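Side-chain contacts in Plm1 (Streptomyces sp. HK803, PDB 4HXY), which probably reduces a beta-keto group of the growing polyketide with NADPH, as the ketoreductase of the first module of phoslactomycin biosynthesis: residues A[190-195]-A[201-206]; A[321-326]-A[408-413]; A[327-332]-A[379-384]; A[362-367]-A[390-395]. All coordinates share one frame; numbering follows the deposited sequence. Where two conformers were deposited one is given.

Contact 1 of 4, residues A[190-195]-A[201-206]; sequences VLITGG and GHVARR. With NDP (NADPH dihydro-nicotinamide-adenine-dinucleotide phosphate), chain C.
Thr193 OG1 is gripped by His275 ND1 and Ala277 N, one residue past Ile192, whose side chain meets Val203 and Ala204. Ile192 is the apolar link between strand 189-193 and helix 198-210. Its CG1 lies anti to the carbonyl carbon (chi1 -55°), and the extended chi2 of 172° carries CD1 out to the helix. CD1 lands almost on the backbone there. It is 3.5 Å from Ala204 CA and 3.8 Å from Ala204 CB. Val203 CG1 comes beside the same methyl, with Ile192 CD1 at 4.0 Å. One methyl thus touches two consecutive helix residues. The backbones approach at the glycines. Gly195 O is 3.3 Å from Gly201 N, but the angle is too poor for a hydrogen bond. Ile192 to Gly195 form a type II turn, with Gly194 at its positive-phi position. Gly194 CA lies 3.5 Å from C4B of NADPH, and a CB here would clash with that atom. Gly195 has no room for one either, because Ile192 O stands in the way. This is the glycine-rich strand-turn-helix of the Rossmann fold, where the chain passes close to the cofactor. Strand 189-193 runs parallel between strands 215-220 and 270-275. Leu218 of strand 215-220 touches both Ile192 and Ala204, Ile236 of helix 229-237 also packs on Ala204, and Met395 of helix 388-400 reaches Val203.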
# COMPACT_ATOMS: atom_id res chain seq x y z
N VAL A 190 20.21 -1.98 14.39
CA VAL A 190 19.38 -2.02 13.19
C VAL A 190 18.50 -3.25 13.30
O VAL A 190 19.01 -4.37 13.43
CB VAL A 190 20.25 -2.09 11.93
CG1 VAL A 190 19.41 -2.11 10.66
CG2 VAL A 190 21.19 -0.90 11.88
N LEU A 191 17.18 -3.04 13.28
CA LEU A 191 16.19 -4.12 13.38
C LEU A 191 15.58 -4.34 12.00
O LEU A 191 14.98 -3.44 11.44
CB LEU A 191 15.12 -3.76 14.40
CG LEU A 191 13.94 -4.72 14.55
CD1 LEU A 191 14.46 -6.06 15.07
CD2 LEU A 191 12.88 -4.11 15.47
N ILE A 192 15.72 -5.55 11.47
CA ILE A 192 15.20 -5.87 10.16
C ILE A 192 14.12 -6.94 10.33
O ILE A 192 14.42 -8.10 10.62
CB ILE A 192 16.31 -6.33 9.19
CG1 ILE A 192 17.43 -5.28 9.09
CG2 ILE A 192 15.71 -6.65 7.81
CD1 ILE A 192 18.68 -5.74 8.31
N THR A 193 12.86 -6.55 10.20
CA THR A 193 11.78 -7.52 10.34
C THR A 193 11.69 -8.26 9.01
O THR A 193 11.98 -7.71 7.95
CB THR A 193 10.42 -6.88 10.71
OG1 THR A 193 9.91 -6.20 9.55
CG2 THR A 193 10.56 -5.92 11.94
N GLY A 194 11.32 -9.55 9.05
CA GLY A 194 11.50 -10.41 7.90
C GLY A 194 12.97 -10.57 7.52
O GLY A 194 13.29 -10.82 6.37
N GLY A 195 13.86 -10.42 8.50
CA GLY A 195 15.30 -10.28 8.25
C GLY A 195 15.98 -11.55 7.74
O GLY A 195 17.02 -11.46 7.12
N GLY A 201 17.38 -10.36 4.02
CA GLY A 201 18.77 -10.83 4.00
C GLY A 201 19.68 -9.95 3.17
O GLY A 201 20.81 -9.64 3.57
N HIS A 202 19.20 -9.52 2.00
CA HIS A 202 19.99 -8.61 1.18
C HIS A 202 20.28 -7.30 1.90
O HIS A 202 21.36 -6.76 1.81
CB HIS A 202 19.30 -8.29 -0.14
CG HIS A 202 19.14 -9.47 -1.04
ND1 HIS A 202 20.20 -10.27 -1.40
CD2 HIS A 202 18.05 -9.98 -1.66
CE1 HIS A 202 19.76 -11.25 -2.18
NE2 HIS A 202 18.47 -11.09 -2.36
N VAL A 203 19.28 -6.79 2.59
CA VAL A 203 19.42 -5.54 3.32
C VAL A 203 20.39 -5.72 4.48
O VAL A 203 21.27 -4.89 4.69
CB VAL A 203 18.06 -5.06 3.86
CG1 VAL A 203 18.22 -3.85 4.77
CG2 VAL A 203 17.10 -4.77 2.68
N ALA A 204 20.26 -6.84 5.18
CA ALA A 204 21.17 -7.20 6.27
C ALA A 204 22.63 -7.20 5.82
O ALA A 204 23.49 -6.62 6.49
CB ALA A 204 20.81 -8.55 6.86
N ARG A 205 22.90 -7.84 4.68
CA ARG A 205 24.27 -7.91 4.14
C ARG A 205 24.78 -6.51 3.74
O ARG A 205 25.94 -6.19 3.91
CB ARG A 205 24.32 -8.85 2.95
CG ARG A 205 24.05 -10.29 3.27
CD ARG A 205 24.16 -11.14 2.00
NE ARG A 205 23.52 -12.46 2.12
CZ ARG A 205 22.32 -12.81 1.64
NH1 ARG A 205 21.90 -14.05 1.81
NH2 ARG A 205 21.55 -11.95 0.98
N ARG A 206 23.88 -5.69 3.18
CA ARG A 206 24.24 -4.32 2.79
C ARG A 206 24.63 -3.48 4.00
O ARG A 206 25.65 -2.78 3.97
CB ARG A 206 23.07 -3.65 2.04
CG ARG A 206 23.27 -2.18 1.66
CD ARG A 206 24.61 -1.90 0.97
NE ARG A 206 24.78 -2.62 -0.29
CZ ARG A 206 24.57 -2.12 -1.51
NH1 ARG A 206 24.77 -2.90 -2.56
NH2 ARG A 206 24.18 -0.86 -1.71
PA NDP C . 10.09 -13.58 2.11
O1A NDP C . 11.37 -14.22 1.70
O2A NDP C . 8.88 -14.44 2.27
O5B NDP C . 10.32 -12.77 3.47
C5B NDP C . 9.22 -12.44 4.30
C4B NDP C . 9.67 -12.50 5.73
O4B NDP C . 8.62 -12.12 6.59
C3B NDP C . 10.07 -13.89 6.16
O3B NDP C . 11.35 -13.78 6.82
C2B NDP C . 9.00 -14.32 7.14
O2B NDP C . 9.66 -15.19 8.04
C1B NDP C . 8.60 -12.96 7.72
N9A NDP C . 7.32 -12.90 8.41
C8A NDP C . 6.07 -13.20 7.92
N7A NDP C . 5.16 -13.02 8.90
C5A NDP C . 5.82 -12.58 10.02
C6A NDP C . 5.41 -12.23 11.30
N6A NDP C . 4.15 -12.26 11.71
N1A NDP C . 6.38 -11.84 12.21
C2A NDP C . 7.72 -11.77 11.84
N3A NDP C . 8.13 -12.11 10.58
C4A NDP C . 7.18 -12.51 9.69
O3 NDP C . 9.67 -12.41 1.08
PN NDP C . 10.60 -11.32 0.40
O1N NDP C . 10.42 -11.47 -1.06
O2N NDP C . 11.97 -11.27 0.94
O5D NDP C . 9.82 -9.96 0.69
C5D NDP C . 9.99 -9.26 1.90
C4D NDP C . 9.15 -7.99 1.83
O4D NDP C . 9.37 -7.31 0.61
C3D NDP C . 7.67 -8.30 1.88
O3D NDP C . 7.05 -7.44 2.80
C2D NDP C . 7.16 -8.00 0.49
O2D NDP C . 5.81 -7.59 0.46
C1D NDP C . 8.14 -6.95 0.01
N1N NDP C . 8.30 -6.97 -1.45
C2N NDP C . 8.96 -7.99 -2.07
C3N NDP C . 9.00 -8.12 -3.46
C7N NDP C . 9.77 -9.19 -4.12
O7N NDP C . 9.90 -9.07 -5.49
N7N NDP C . 10.30 -10.24 -3.52
C4N NDP C . 8.57 -6.94 -4.28
C5N NDP C . 7.88 -5.87 -3.51
C6N NDP C . 7.79 -5.91 -2.14
P2B NDP C . 8.88 -16.16 9.05
O1X NDP C . 9.97 -17.02 9.66
O2X NDP C . 7.85 -17.02 8.30
O3X NDP C . 8.16 -15.38 10.06

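Contact 2 of 4, residues A[321-326]-A[408-413]; sequences SSISGI and VVADVT. With NDP (NADPH dihydro-nicotinamide-adenine-dinucleotide phosphate), chain C.
The nicotinamide end of the NADPH pocket in this Rossmann fold is backed by the contact, in which Ile323 and Ile326 pack on Val408. The two isoleucines lie just past strand 316-322, where the chain turns from the cofactor into a short helix. Ser321 O lies 3.0 Å from C6N of the nicotinamide. Ser322 CB sits 3.9 Å from C5N of the same ring. The Ser322 hydroxyl turns to the helix start: with chi1 174°, OG stands opposite the backbone N and accepts from Ser324 N at 3.0 Å. That capping bond is nearly straight, 169°. An alanine here would lose OG and would probably leave Ser324 N without its capping acceptor, with the turn before the helix less firmly held. Tyr335 and Asn339 of helix 333-351 also touch Ser322, and Tyr335 OH is hydrogen-bonded to NADPH. Behind this turn the packing is all apolar. Val408 divides its two methyls between the isoleucines. Its CG1 meets Ile323 CG2 at 3.8 Å, the two side chains crossing at about a right angle. Ile323 CG2 also reaches Ala410 CB, two residues further along strand 408-412. Ile326 instead runs past Val408 in the opposite direction. It lays both CG1 and CD1 against the other methyl, and Val408 CG2 is 3.8 Å from Ile326 CD1.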
# COMPACT_ATOMS: atom_id res chain seq x y z
N SER A 321 7.19 -1.72 0.74
CA SER A 321 5.91 -1.83 0.12
C SER A 321 6.04 -2.44 -1.28
O SER A 321 7.08 -2.99 -1.62
CB SER A 321 5.25 -0.44 0.11
OG SER A 321 3.92 -0.50 -0.37
N SER A 322 5.00 -2.33 -2.09
CA SER A 322 4.93 -3.01 -3.39
C SER A 322 4.12 -2.20 -4.37
O SER A 322 3.18 -1.50 -3.97
CB SER A 322 4.25 -4.37 -3.25
OG SER A 322 4.06 -4.97 -4.53
N ILE A 323 4.47 -2.33 -5.66
CA ILE A 323 3.60 -1.85 -6.77
C ILE A 323 2.16 -2.35 -6.64
O ILE A 323 1.23 -1.72 -7.11
CB ILE A 323 4.19 -2.23 -8.14
CG1 ILE A 323 4.51 -3.73 -8.21
CG2 ILE A 323 5.43 -1.36 -8.40
CD1 ILE A 323 4.83 -4.24 -9.61
N SER A 324 1.96 -3.47 -5.96
CA SER A 324 0.60 -4.00 -5.76
C SER A 324 -0.30 -2.98 -5.08
O SER A 324 -1.48 -2.85 -5.43
CB SER A 324 0.64 -5.29 -4.94
OG SER A 324 -0.66 -5.85 -4.86
N GLY A 325 0.25 -2.25 -4.13
CA GLY A 325 -0.52 -1.24 -3.42
C GLY A 325 -0.60 0.08 -4.16
O GLY A 325 -1.24 1.03 -3.67
N ILE A 326 0.09 0.19 -5.30
CA ILE A 326 0.10 1.40 -6.08
C ILE A 326 -0.93 1.32 -7.20
O ILE A 326 -1.75 2.24 -7.39
CB ILE A 326 1.51 1.68 -6.70
CG1 ILE A 326 2.57 1.84 -5.61
CG2 ILE A 326 1.45 2.94 -7.62
CD1 ILE A 326 2.33 3.06 -4.70
N VAL A 408 8.05 4.89 -5.87
CA VAL A 408 7.73 3.61 -6.50
C VAL A 408 8.96 3.30 -7.35
O VAL A 408 9.35 4.13 -8.18
CB VAL A 408 6.48 3.74 -7.40
CG1 VAL A 408 6.06 2.37 -7.95
CG2 VAL A 408 5.32 4.35 -6.62
N VAL A 409 9.57 2.14 -7.14
CA VAL A 409 10.84 1.77 -7.80
C VAL A 409 10.69 0.41 -8.47
O VAL A 409 10.51 -0.60 -7.80
CB VAL A 409 12.00 1.74 -6.79
CG1 VAL A 409 13.31 1.29 -7.48
CG2 VAL A 409 12.15 3.11 -6.10
N ALA A 410 10.73 0.40 -9.81
CA ALA A 410 10.44 -0.82 -10.57
C ALA A 410 11.04 -0.72 -11.96
O ALA A 410 11.23 0.38 -12.46
CB ALA A 410 8.91 -1.04 -10.66
N ASP A 411 11.34 -1.86 -12.57
CA ASP A 411 11.79 -1.91 -13.97
C ASP A 411 10.59 -2.27 -14.85
O ASP A 411 10.24 -3.45 -14.97
CB ASP A 411 12.89 -2.97 -14.08
CG ASP A 411 13.53 -3.02 -15.46
OD1 ASP A 411 13.02 -2.36 -16.38
OD2 ASP A 411 14.56 -3.74 -15.60
N VAL A 412 9.95 -1.24 -15.42
CA VAL A 412 8.72 -1.41 -16.19
C VAL A 412 9.01 -1.16 -17.66
O VAL A 412 9.64 -0.16 -18.00
CB VAL A 412 7.62 -0.43 -15.75
CG1 VAL A 412 6.32 -0.67 -16.55
CG2 VAL A 412 7.34 -0.56 -14.24
N THR A 413 8.56 -2.08 -18.51
CA THR A 413 8.57 -1.88 -19.95
C THR A 413 7.12 -1.59 -20.35
O THR A 413 6.29 -2.51 -20.45
CB THR A 413 9.15 -3.13 -20.67
OG1 THR A 413 10.50 -3.37 -20.23
CG2 THR A 413 9.13 -2.95 -22.19
PA NDP C . 10.09 -13.58 2.11
O1A NDP C . 11.37 -14.22 1.70
O2A NDP C . 8.88 -14.44 2.27
O5B NDP C . 10.32 -12.77 3.47
C5B NDP C . 9.22 -12.44 4.30
C4B NDP C . 9.67 -12.50 5.73
O4B NDP C . 8.62 -12.12 6.59
C3B NDP C . 10.07 -13.89 6.16
O3B NDP C . 11.35 -13.78 6.82
C2B NDP C . 9.00 -14.32 7.14
O2B NDP C . 9.66 -15.19 8.04
C1B NDP C . 8.60 -12.96 7.72
N9A NDP C . 7.32 -12.90 8.41
C8A NDP C . 6.07 -13.20 7.92
N7A NDP C . 5.16 -13.02 8.90
C5A NDP C . 5.82 -12.58 10.02
C6A NDP C . 5.41 -12.23 11.30
N6A NDP C . 4.15 -12.26 11.71
N1A NDP C . 6.38 -11.84 12.21
C2A NDP C . 7.72 -11.77 11.84
N3A NDP C . 8.13 -12.11 10.58
C4A NDP C . 7.18 -12.51 9.69
O3 NDP C . 9.67 -12.41 1.08
PN NDP C . 10.60 -11.32 0.40
O1N NDP C . 10.42 -11.47 -1.06
O2N NDP C . 11.97 -11.27 0.94
O5D NDP C . 9.82 -9.96 0.69
C5D NDP C . 9.99 -9.26 1.90
C4D NDP C . 9.15 -7.99 1.83
O4D NDP C . 9.37 -7.31 0.61
C3D NDP C . 7.67 -8.30 1.88
O3D NDP C . 7.05 -7.44 2.80
C2D NDP C . 7.16 -8.00 0.49
O2D NDP C . 5.81 -7.59 0.46
C1D NDP C . 8.14 -6.95 0.01
N1N NDP C . 8.30 -6.97 -1.45
C2N NDP C . 8.96 -7.99 -2.07
C3N NDP C . 9.00 -8.12 -3.46
C7N NDP C . 9.77 -9.19 -4.12
O7N NDP C . 9.90 -9.07 -5.49
N7N NDP C . 10.30 -10.24 -3.52
C4N NDP C . 8.57 -6.94 -4.28
C5N NDP C . 7.88 -5.87 -3.51
C6N NDP C . 7.79 -5.91 -2.14
P2B NDP C . 8.88 -16.16 9.05
O1X NDP C . 9.97 -17.02 9.66
O2X NDP C . 7.85 -17.02 8.30
O3X NDP C . 8.16 -15.38 10.06

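Contact 3 of 4, residues A[327-332]-A[379-384]; sequences WGAAGQ and RKRGLT
A single water joins Trp327 and Arg381, accepting a hydrogen bond from each. Trp327 NE1 gives its N-H to the water oxygen at 2.9 Å, and Arg381 NH1 gives one of its own at 3.1 Å. The water lies in the plane of the indole and also in the plane of the guanidinium, at the edge of each. The buried indole N-H is therefore satisfied without a direct protein acceptor. Arg381 reaches the water with its chain extended at chi2 and chi3 (-161° and -166°). Its other terminal nitrogen, NH2, comes obliquely to the methyl of Ala329, with Ala329 CB at 4.4 Å. Leu383 adds an apolar touch. Its CD2 lies near the indole plane, at the benzo edge, 4.4 Å from Trp327 CZ2. Phe417 and Phe430 meet the same indole edge-to-face, so Trp327 sits in an aromatic cluster. Phe417 touches Leu383 as well. Residues 327-332 form a loop that turns sharply. Ala329 to Gln332 make a type II turn, closed by Gln332 N to Ala329 O at 3.2 Å, with positive-phi Gly331 in its third place. Residues 379-384 close helix 372-380. Gly382 N bonds to Arg379 O at 3.1 Å, and Leu383 N reaches back to Leu378 O. With Gly382 at positive phi as the C-prime residue, this helix end is a Schellman motif.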
# COMPACT_ATOMS: atom_id res chain seq x y z
N TRP A 327 -0.87 0.22 -7.96
CA TRP A 327 -1.81 0.03 -9.06
C TRP A 327 -2.65 -1.23 -9.05
O TRP A 327 -3.64 -1.29 -9.79
CB TRP A 327 -1.10 0.20 -10.39
CG TRP A 327 0.10 -0.67 -10.67
CD1 TRP A 327 0.13 -2.01 -10.87
CD2 TRP A 327 1.44 -0.20 -10.90
NE1 TRP A 327 1.42 -2.42 -11.15
CE2 TRP A 327 2.23 -1.32 -11.20
CE3 TRP A 327 2.04 1.06 -10.86
CZ2 TRP A 327 3.59 -1.22 -11.49
CZ3 TRP A 327 3.39 1.17 -11.15
CH2 TRP A 327 4.15 0.03 -11.45
N GLY A 328 -2.29 -2.21 -8.23
CA GLY A 328 -3.07 -3.44 -8.07
C GLY A 328 -2.67 -4.56 -9.00
O GLY A 328 -2.05 -4.34 -10.05
N ALA A 329 -3.07 -5.78 -8.62
CA ALA A 329 -2.91 -6.97 -9.46
C ALA A 329 -4.03 -7.93 -9.06
O ALA A 329 -4.40 -8.01 -7.91
CB ALA A 329 -1.52 -7.65 -9.28
N ALA A 330 -4.60 -8.62 -10.03
CA ALA A 330 -5.59 -9.65 -9.72
C ALA A 330 -5.03 -10.67 -8.73
O ALA A 330 -3.86 -11.07 -8.81
CB ALA A 330 -6.05 -10.37 -11.03
N GLY A 331 -5.88 -11.10 -7.80
CA GLY A 331 -5.48 -12.08 -6.79
C GLY A 331 -4.78 -11.50 -5.59
O GLY A 331 -4.50 -12.23 -4.63
N GLN A 332 -4.53 -10.19 -5.61
CA GLN A 332 -3.73 -9.54 -4.55
C GLN A 332 -4.49 -8.55 -3.64
O GLN A 332 -3.88 -7.66 -3.03
CB GLN A 332 -2.53 -8.86 -5.21
CG GLN A 332 -1.64 -9.86 -5.89
CD GLN A 332 -0.23 -9.39 -6.08
OE1 GLN A 332 0.03 -8.20 -6.24
NE2 GLN A 332 0.70 -10.33 -6.05
N ARG A 379 7.84 -10.84 -16.52
CA ARG A 379 8.55 -10.29 -17.68
C ARG A 379 7.62 -10.20 -18.86
O ARG A 379 7.67 -9.24 -19.64
CB ARG A 379 9.76 -11.15 -18.03
CG ARG A 379 10.87 -11.05 -17.03
CD ARG A 379 11.81 -12.25 -17.18
NE ARG A 379 13.01 -12.13 -16.36
CZ ARG A 379 14.05 -11.34 -16.62
NH1 ARG A 379 14.07 -10.56 -17.70
NH2 ARG A 379 15.09 -11.33 -15.80
N LYS A 380 6.74 -11.18 -18.95
CA LYS A 380 5.70 -11.22 -19.96
C LYS A 380 4.81 -9.98 -19.91
O LYS A 380 4.42 -9.45 -20.96
CB LYS A 380 4.86 -12.49 -19.79
CG LYS A 380 4.04 -12.88 -20.99
CD LYS A 380 3.62 -14.36 -20.94
CE LYS A 380 4.77 -15.28 -21.35
NZ LYS A 380 4.43 -16.74 -21.20
N ARG A 381 4.47 -9.52 -18.70
CA ARG A 381 3.65 -8.33 -18.55
C ARG A 381 4.45 -7.06 -18.23
O ARG A 381 3.95 -6.12 -17.59
CB ARG A 381 2.52 -8.56 -17.55
CG ARG A 381 2.88 -8.95 -16.15
CD ARG A 381 1.63 -9.58 -15.51
NE ARG A 381 1.73 -9.70 -14.06
CZ ARG A 381 1.68 -8.68 -13.20
NH1 ARG A 381 1.53 -7.43 -13.62
NH2 ARG A 381 1.78 -8.92 -11.89
N GLY A 382 5.68 -7.03 -18.71
CA GLY A 382 6.50 -5.83 -18.72
C GLY A 382 7.12 -5.46 -17.38
O GLY A 382 7.51 -4.31 -17.19
N LEU A 383 7.22 -6.42 -16.47
CA LEU A 383 7.90 -6.19 -15.21
C LEU A 383 9.13 -7.08 -15.20
O LEU A 383 9.03 -8.31 -15.33
CB LEU A 383 6.98 -6.45 -14.02
CG LEU A 383 5.76 -5.53 -13.96
CD1 LEU A 383 4.75 -6.07 -12.94
CD2 LEU A 383 6.14 -4.10 -13.61
N THR A 384 10.29 -6.46 -15.15
CA THR A 384 11.54 -7.19 -15.09
C THR A 384 12.02 -7.11 -13.64
O THR A 384 12.08 -6.03 -13.07
CB THR A 384 12.58 -6.59 -16.04
OG1 THR A 384 12.05 -6.61 -17.38
CG2 THR A 384 13.90 -7.37 -15.99
O HOH W 1 1.53 -5.31 -11.36

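Contact 4 of 4, residues A[362-367]-A[390-395]; sequences GPWAGG and AALQAM. With NDP (NADPH dihydro-nicotinamide-adenine-dinucleotide phosphate), chain C.
Ala391 brings its methyl squarely onto the indole of Trp364, as the helix turns past Ala390. Ala391 CB stands 3.4 Å from the centroid of the six-membered ring of Trp364, only 7° off the ring normal. This is a CH-pi contact over the face. Every carbon of that ring lies between 3.5 and 3.9 Å from the methyl, so the fit is close and even. Leu392, next in the helix, works differently. Its CD2 approaches the indole edge, near the ring plane, 4.2 Å from Trp364 CH2, and the two side chains cross at about a right angle. Met395, one turn past Ala391, turns toward the loop but packs on Phe320 instead. In the indole, chi1 of -75° sets CG beside the backbone N, and chi1 and chi2 (47°) together bring the six-membered ring to the helix. That same backbone N serves the cofactor. Trp364 N donates to the carboxamide O7N of NADPH at 2.8 Å, in a fairly straight bond. Gly362 O lies 3.3 Å from C4N of the nicotinamide and also in the indole plane, at its edge. A serine in its place would remove the indole of Trp364 and would probably leave the Ala391 methyl facing a gap. Trp361 meets the indole edge-to-face. Leu199 and His202 of helix 198-210 and Phe320 of strand 316-322 also touch it, so Trp364 fills the space between that helix, the strand and helix 388-400.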
# COMPACT_ATOMS: atom_id res chain seq x y z
N GLY A 362 8.77 -2.77 -7.29
CA GLY A 362 8.54 -3.85 -8.24
C GLY A 362 9.24 -5.13 -7.82
O GLY A 362 9.89 -5.19 -6.78
N PRO A 363 9.13 -6.17 -8.64
CA PRO A 363 9.72 -7.44 -8.31
C PRO A 363 11.23 -7.32 -8.22
O PRO A 363 11.84 -6.53 -8.95
CB PRO A 363 9.30 -8.35 -9.47
CG PRO A 363 8.97 -7.42 -10.59
CD PRO A 363 8.41 -6.21 -9.93
N TRP A 364 11.81 -8.08 -7.30
CA TRP A 364 13.26 -8.22 -7.20
C TRP A 364 13.71 -9.57 -7.72
O TRP A 364 13.03 -10.58 -7.57
CB TRP A 364 13.69 -8.22 -5.74
CG TRP A 364 13.67 -6.90 -5.00
CD1 TRP A 364 12.68 -5.95 -4.99
CD2 TRP A 364 14.67 -6.46 -4.08
NE1 TRP A 364 13.03 -4.93 -4.13
CE2 TRP A 364 14.24 -5.22 -3.56
CE3 TRP A 364 15.90 -6.98 -3.67
CZ2 TRP A 364 15.00 -4.49 -2.65
CZ3 TRP A 364 16.65 -6.26 -2.74
CH2 TRP A 364 16.19 -5.03 -2.24
N ALA A 365 14.90 -9.59 -8.30
CA ALA A 365 15.59 -10.84 -8.63
C ALA A 365 16.18 -11.40 -7.34
O ALA A 365 16.25 -10.71 -6.33
CB ALA A 365 16.71 -10.54 -9.63
N GLY A 366 16.61 -12.66 -7.37
CA GLY A 366 17.52 -13.19 -6.32
C GLY A 366 16.91 -13.86 -5.10
O GLY A 366 17.59 -13.99 -4.06
N GLY A 367 15.66 -14.28 -5.21
CA GLY A 367 15.02 -15.07 -4.14
C GLY A 367 14.01 -14.28 -3.32
O GLY A 367 13.93 -13.06 -3.43
N ALA A 390 21.14 -3.02 -8.00
CA ALA A 390 20.33 -1.87 -8.42
C ALA A 390 19.26 -1.56 -7.37
O ALA A 390 18.99 -0.39 -7.07
CB ALA A 390 19.68 -2.14 -9.76
N ALA A 391 18.64 -2.60 -6.83
CA ALA A 391 17.59 -2.41 -5.84
C ALA A 391 18.14 -1.80 -4.56
O ALA A 391 17.57 -0.88 -3.97
CB ALA A 391 16.90 -3.74 -5.54
N LEU A 392 19.28 -2.32 -4.11
CA LEU A 392 19.88 -1.82 -2.88
C LEU A 392 20.36 -0.38 -3.04
O LEU A 392 20.29 0.42 -2.09
CB LEU A 392 21.03 -2.75 -2.44
CG LEU A 392 20.58 -4.10 -1.87
CD1 LEU A 392 21.78 -5.05 -1.71
CD2 LEU A 392 19.83 -3.94 -0.54
N GLN A 393 20.86 -0.02 -4.22
CA GLN A 393 21.26 1.36 -4.47
C GLN A 393 20.04 2.26 -4.43
O GLN A 393 20.07 3.32 -3.80
CB GLN A 393 21.98 1.51 -5.80
CG GLN A 393 22.34 2.95 -6.12
CD GLN A 393 23.41 3.51 -5.22
OE1 GLN A 393 24.59 3.17 -5.35
NE2 GLN A 393 23.02 4.39 -4.30
N ALA A 394 18.94 1.82 -5.03
CA ALA A 394 17.72 2.62 -5.00
C ALA A 394 17.18 2.74 -3.58
O ALA A 394 16.64 3.78 -3.22
CB ALA A 394 16.65 2.01 -5.94
N MET A 395 17.33 1.69 -2.78
CA MET A 395 16.96 1.76 -1.36
C MET A 395 17.71 2.88 -0.63
O MET A 395 17.10 3.67 0.07
CB MET A 395 17.20 0.42 -0.67
CG MET A 395 16.80 0.45 0.80
SD MET A 395 17.33 -1.04 1.66
CE MET A 395 19.10 -0.73 1.74
PA NDP C . 10.09 -13.58 2.11
O1A NDP C . 11.37 -14.22 1.70
O2A NDP C . 8.88 -14.44 2.27
O5B NDP C . 10.32 -12.77 3.47
C5B NDP C . 9.22 -12.44 4.30
C4B NDP C . 9.67 -12.50 5.73
O4B NDP C . 8.62 -12.12 6.59
C3B NDP C . 10.07 -13.89 6.16
O3B NDP C . 11.35 -13.78 6.82
C2B NDP C . 9.00 -14.32 7.14
O2B NDP C . 9.66 -15.19 8.04
C1B NDP C . 8.60 -12.96 7.72
N9A NDP C . 7.32 -12.90 8.41
C8A NDP C . 6.07 -13.20 7.92
N7A NDP C . 5.16 -13.02 8.90
C5A NDP C . 5.82 -12.58 10.02
C6A NDP C . 5.41 -12.23 11.30
N6A NDP C . 4.15 -12.26 11.71
N1A NDP C . 6.38 -11.84 12.21
C2A NDP C . 7.72 -11.77 11.84
N3A NDP C . 8.13 -12.11 10.58
C4A NDP C . 7.18 -12.51 9.69
O3 NDP C . 9.67 -12.41 1.08
PN NDP C . 10.60 -11.32 0.40
O1N NDP C . 10.42 -11.47 -1.06
O2N NDP C . 11.97 -11.27 0.94
O5D NDP C . 9.82 -9.96 0.69
C5D NDP C . 9.99 -9.26 1.90
C4D NDP C . 9.15 -7.99 1.83
O4D NDP C . 9.37 -7.31 0.61
C3D NDP C . 7.67 -8.30 1.88
O3D NDP C . 7.05 -7.44 2.80
C2D NDP C . 7.16 -8.00 0.49
O2D NDP C . 5.81 -7.59 0.46
C1D NDP C . 8.14 -6.95 0.01
N1N NDP C . 8.30 -6.97 -1.45
C2N NDP C . 8.96 -7.99 -2.07
C3N NDP C . 9.00 -8.12 -3.46
C7N NDP C . 9.77 -9.19 -4.12
O7N NDP C . 9.90 -9.07 -5.49
N7N NDP C . 10.30 -10.24 -3.52
C4N NDP C . 8.57 -6.94 -4.28
C5N NDP C . 7.88 -5.87 -3.51
C6N NDP C . 7.79 -5.91 -2.14
P2B NDP C . 8.88 -16.16 9.05
O1X NDP C . 9.97 -17.02 9.66
O2X NDP C . 7.85 -17.02 8.30
O3X NDP C . 8.16 -15.38 10.06

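How the contacts relate
Contacts 1, 2 and 4 all touch the bound NADPH; contact 3 lies further off, with the Leu383 side chain about 9 Å from it. Contact 1 meets the adenosine ribose, and contacts 2 and 4 the nicotinamide end. The centres of contacts 1 and 2 are 21 Å apart. Contact 4 bridges them: His202 O lies 3.9 Å from Leu392 CD1 on one side, and Val409 O probably accepts from Gly362 N at 2.8 Å on the other. Contacts 2 and 3 are the closest pair, with centres 9 Å apart. Probable hydrogen bonds join them, Thr413 N to Gly382 O and Ser324 OG to Gln332 OE1, both 2.8 Å.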